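Local coordinates for endoglucanase CEL5A (Eubacterium cellulosolvens, PDB 4AFM), which probably hydrolyses beta-glucan chains such as cellulose, the fragment here being its non-catalytic carbohydrate binding module, which probably recognises xyloglucan, at residues K48-G53 / D82-F87. Numbering follows the deposited sequence.
Sequences KVDYSG and DGTAVF
The carbonyl oxygen of V49 takes one hydrogen bond from the neighbouring strand, A85 N to V49 O at 2.8 Å, and a weaker CA-H...O contact from T84 CA. V49 N returns the bond to A85 O at 2.9 Å, so V49 and A85 form a hydrogen-bonded antiparallel pair. Y51 N reaches G83 O (3.0 Å, 163° at the hydrogen), where G83 takes a positive phi that suits a residue without a side chain.

On one face, D50 and T84 lie side by side. T84 OG1 donates to D50 OD1 at 2.8 Å, from above the carboxylate plane; with OG1 beside its own backbone N (chi1 -56°), T84 turns its hydroxyl to the acid and CG2 toward K48 CB. A valine here would probably leave D50 OD1 without this donor and the carboxylate freer to turn.

The other face, with V49, Y51, A85 and F87, is mostly apolar. Y51 turns its ring edge at CE1 to A85 N; the same CE1 lies 3.6 Å from A85 CB, a small methyl standing off the ring plane that lets the ring come close. V49 CG2 meets the F87 ring edge. I56 and L58 of strand 56-62 cover this side, so strands 45-52 and 84-88 present it to the second sheet, as in a beta-sandwich carbohydrate binding module.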
ATOM      1  N   LYS A  48       3.973  10.297   9.459  1.00  6.64           N
ATOM      2  CA  LYS A  48       4.859  10.007  10.569  1.00  7.06           C
ATOM      3  C   LYS A  48       5.310   8.578  10.445  1.00  6.59           C
ATOM      4  O   LYS A  48       4.503   7.638  10.197  1.00  7.51           O
ATOM      5  CB  LYS A  48       4.112  10.141  11.889  1.00  8.70           C
ATOM      6  CG  LYS A  48       3.570  11.572  12.034  1.00 11.88           C
ATOM      7  CD  LYS A  48       3.112  11.780  13.447  1.00 19.25           C
ATOM      8  CE  LYS A  48       1.678  11.523  13.569  1.00 27.26           C
ATOM      9  NZ  LYS A  48       1.290  12.468  14.674  1.00 39.03           N
ATOM     10  N   VAL A  49       6.585   8.321  10.664  1.00  6.28           N
ATOM     11  CA  VAL A  49       7.163   6.970  10.477  1.00  5.80           C
ATOM     12  C   VAL A  49       7.919   6.589  11.744  1.00  5.87           C
ATOM     13  O   VAL A  49       8.866   7.375  12.124  1.00  6.52           O
ATOM     14  CB  VAL A  49       8.132   6.965   9.258  1.00  5.81           C
ATOM     15  CG1 VAL A  49       8.648   5.548   9.072  1.00  6.12           C
ATOM     16  CG2 VAL A  49       7.443   7.440   7.991  1.00  6.55           C
ATOM     17  N   ASP A  50       7.616   5.505  12.355  1.00  5.77           N
ATOM     18  CA  ASP A  50       8.429   4.966  13.459  1.00  6.20           C
ATOM     19  C   ASP A  50       9.462   4.101  12.836  1.00  6.17           C
ATOM     20  O   ASP A  50       9.134   3.104  12.105  1.00  6.34           O
ATOM     21  CB  ASP A  50       7.575   4.187  14.417  1.00  7.37           C
ATOM     22  CG  ASP A  50       6.520   5.010  15.123  1.00  8.24           C
ATOM     23  OD1 ASP A  50       6.507   6.239  15.091  1.00  9.05           O
ATOM     24  OD2 ASP A  50       5.623   4.326  15.726  1.00 10.33           O
ATOM     25  N   TYR A  51      10.738   4.361  13.101  1.00  6.17           N
ATOM     26  CA  TYR A  51      11.863   3.697  12.388  1.00  6.37           C
ATOM     27  C   TYR A  51      13.062   3.649  13.274  1.00  6.52           C
ATOM     28  O   TYR A  51      13.168   4.439  14.237  1.00  6.70           O
ATOM     29  CB  TYR A  51      12.183   4.414  11.069  1.00  6.39           C
ATOM     30  CG  TYR A  51      12.915   5.697  11.238  1.00  6.74           C
ATOM     31  CD1 TYR A  51      12.250   6.822  11.808  1.00  7.41           C
ATOM     32  CD2 TYR A  51      14.282   5.810  10.930  1.00  6.91           C
ATOM     33  CE1 TYR A  51      12.982   7.985  12.075  1.00  8.45           C
ATOM     34  CE2 TYR A  51      14.954   6.993  11.174  1.00  8.22           C
ATOM     35  CZ  TYR A  51      14.273   8.056  11.725  1.00  8.83           C
ATOM     36  OH  TYR A  51      14.983   9.246  11.995  1.00 11.52           O
ATOM     37  N   SER A  52      13.997   2.821  12.888  1.00  6.33           N
ATOM     38  CA  SER A  52      15.355   2.847  13.495  1.00  6.86           C
ATOM     39  C   SER A  52      16.308   2.238  12.522  1.00  6.67           C
ATOM     40  O   SER A  52      15.934   1.519  11.585  1.00  6.86           O
ATOM     41  CB  SER A  52      15.364   2.220  14.800  1.00  9.64           C
ATOM     42  OG  SER A  52      15.154   0.896  14.771  1.00 10.31           O
ATOM     43  N   GLY A  53      17.632   2.423  12.742  1.00  6.66           N
ATOM     44  CA  GLY A  53      18.668   1.667  12.113  1.00  6.74           C
ATOM     45  C   GLY A  53      19.395   2.397  11.012  1.00  6.85           C
ATOM     46  O   GLY A  53      20.513   2.038  10.659  1.00  7.30           O
ATOM     47  N   ASP A  82      12.036  10.917  19.409  0.55  9.55           N
ATOM     48  CA  ASP A  82      11.543   9.470  19.968  0.55 10.76           C
ATOM     49  C   ASP A  82      11.214   8.174  19.035  0.55  8.65           C
ATOM     50  O   ASP A  82      10.305   7.421  19.128  0.55  9.13           O
ATOM     51  CB  ASP A  82      10.197   9.648  20.611  0.55 13.85           C
ATOM     52  CG  ASP A  82       9.869   8.570  21.619  0.55 17.61           C
ATOM     53  OD1 ASP A  82      10.784   7.934  22.223  0.55 19.96           O
ATOM     54  OD2 ASP A  82       8.610   8.368  21.727  0.55 23.50           O
ATOM     55  N   GLY A  83      12.097   8.101  18.148  1.00  9.73           N
ATOM     56  CA  GLY A  83      12.154   7.076  17.069  1.00  8.59           C
ATOM     57  C   GLY A  83      11.154   7.410  15.983  1.00  7.73           C
ATOM     58  O   GLY A  83      10.792   6.401  15.277  1.00  8.73           O
ATOM     59  N   THR A  84      10.692   8.582  15.780  1.00  7.10           N
ATOM     60  CA  THR A  84       9.653   8.920  14.834  1.00  7.00           C
ATOM     61  C   THR A  84      10.052  10.058  13.948  1.00  6.86           C
ATOM     62  O   THR A  84      10.478  11.147  14.466  1.00  8.64           O
ATOM     63  CB  THR A  84       8.320   9.296  15.539  1.00  7.93           C
ATOM     64  OG1 THR A  84       7.921   8.235  16.386  1.00  9.03           O
ATOM     65  CG2 THR A  84       7.211   9.673  14.604  1.00  9.20           C
ATOM     66  N   ALA A  85       9.995   9.924  12.652  1.00  6.32           N
ATOM     67  CA  ALA A  85      10.219  11.027  11.695  1.00  6.32           C
ATOM     68  C   ALA A  85       8.901  11.621  11.301  1.00  6.38           C
ATOM     69  O   ALA A  85       7.900  10.855  11.015  1.00  7.32           O
ATOM     70  CB  ALA A  85      10.872  10.468  10.446  1.00  6.66           C
ATOM     71  N   VAL A  86       8.813  12.926  11.239  1.00  6.39           N
ATOM     72  CA  VAL A  86       7.591  13.635  10.830  1.00  6.71           C
ATOM     73  C   VAL A  86       7.867  14.346   9.575  1.00  7.02           C
ATOM     74  O   VAL A  86       8.870  15.130   9.476  1.00  7.17           O
ATOM     75  CB  VAL A  86       7.138  14.577  11.947  1.00  7.82           C
ATOM     76  CG1 VAL A  86       5.925  15.362  11.475  1.00  8.82           C
ATOM     77  CG2 VAL A  86       6.904  13.836  13.247  1.00  9.21           C
ATOM     78  N   PHE A  87       7.013  14.192   8.542  1.00  6.96           N
ATOM     79  CA  PHE A  87       7.105  14.894   7.270  1.00  7.01           C
ATOM     80  C   PHE A  87       5.796  15.674   7.101  1.00  7.79           C
ATOM     81  O   PHE A  87       4.741  15.131   7.421  1.00  9.83           O
ATOM     82  CB  PHE A  87       7.263  13.927   6.097  1.00  7.83           C
ATOM     83  CG  PHE A  87       8.458  13.025   6.208  1.00  6.58           C
ATOM     84  CD1 PHE A  87       8.374  11.794   6.844  1.00  6.76           C
ATOM     85  CD2 PHE A  87       9.703  13.390   5.651  1.00  6.81           C
ATOM     86  CE1 PHE A  87       9.422  10.953   6.916  1.00  7.17           C
ATOM     87  CE2 PHE A  87      10.776  12.528   5.735  1.00  6.72           C
ATOM     88  CZ  PHE A  87      10.640  11.308   6.350  1.00  7.03           C
TER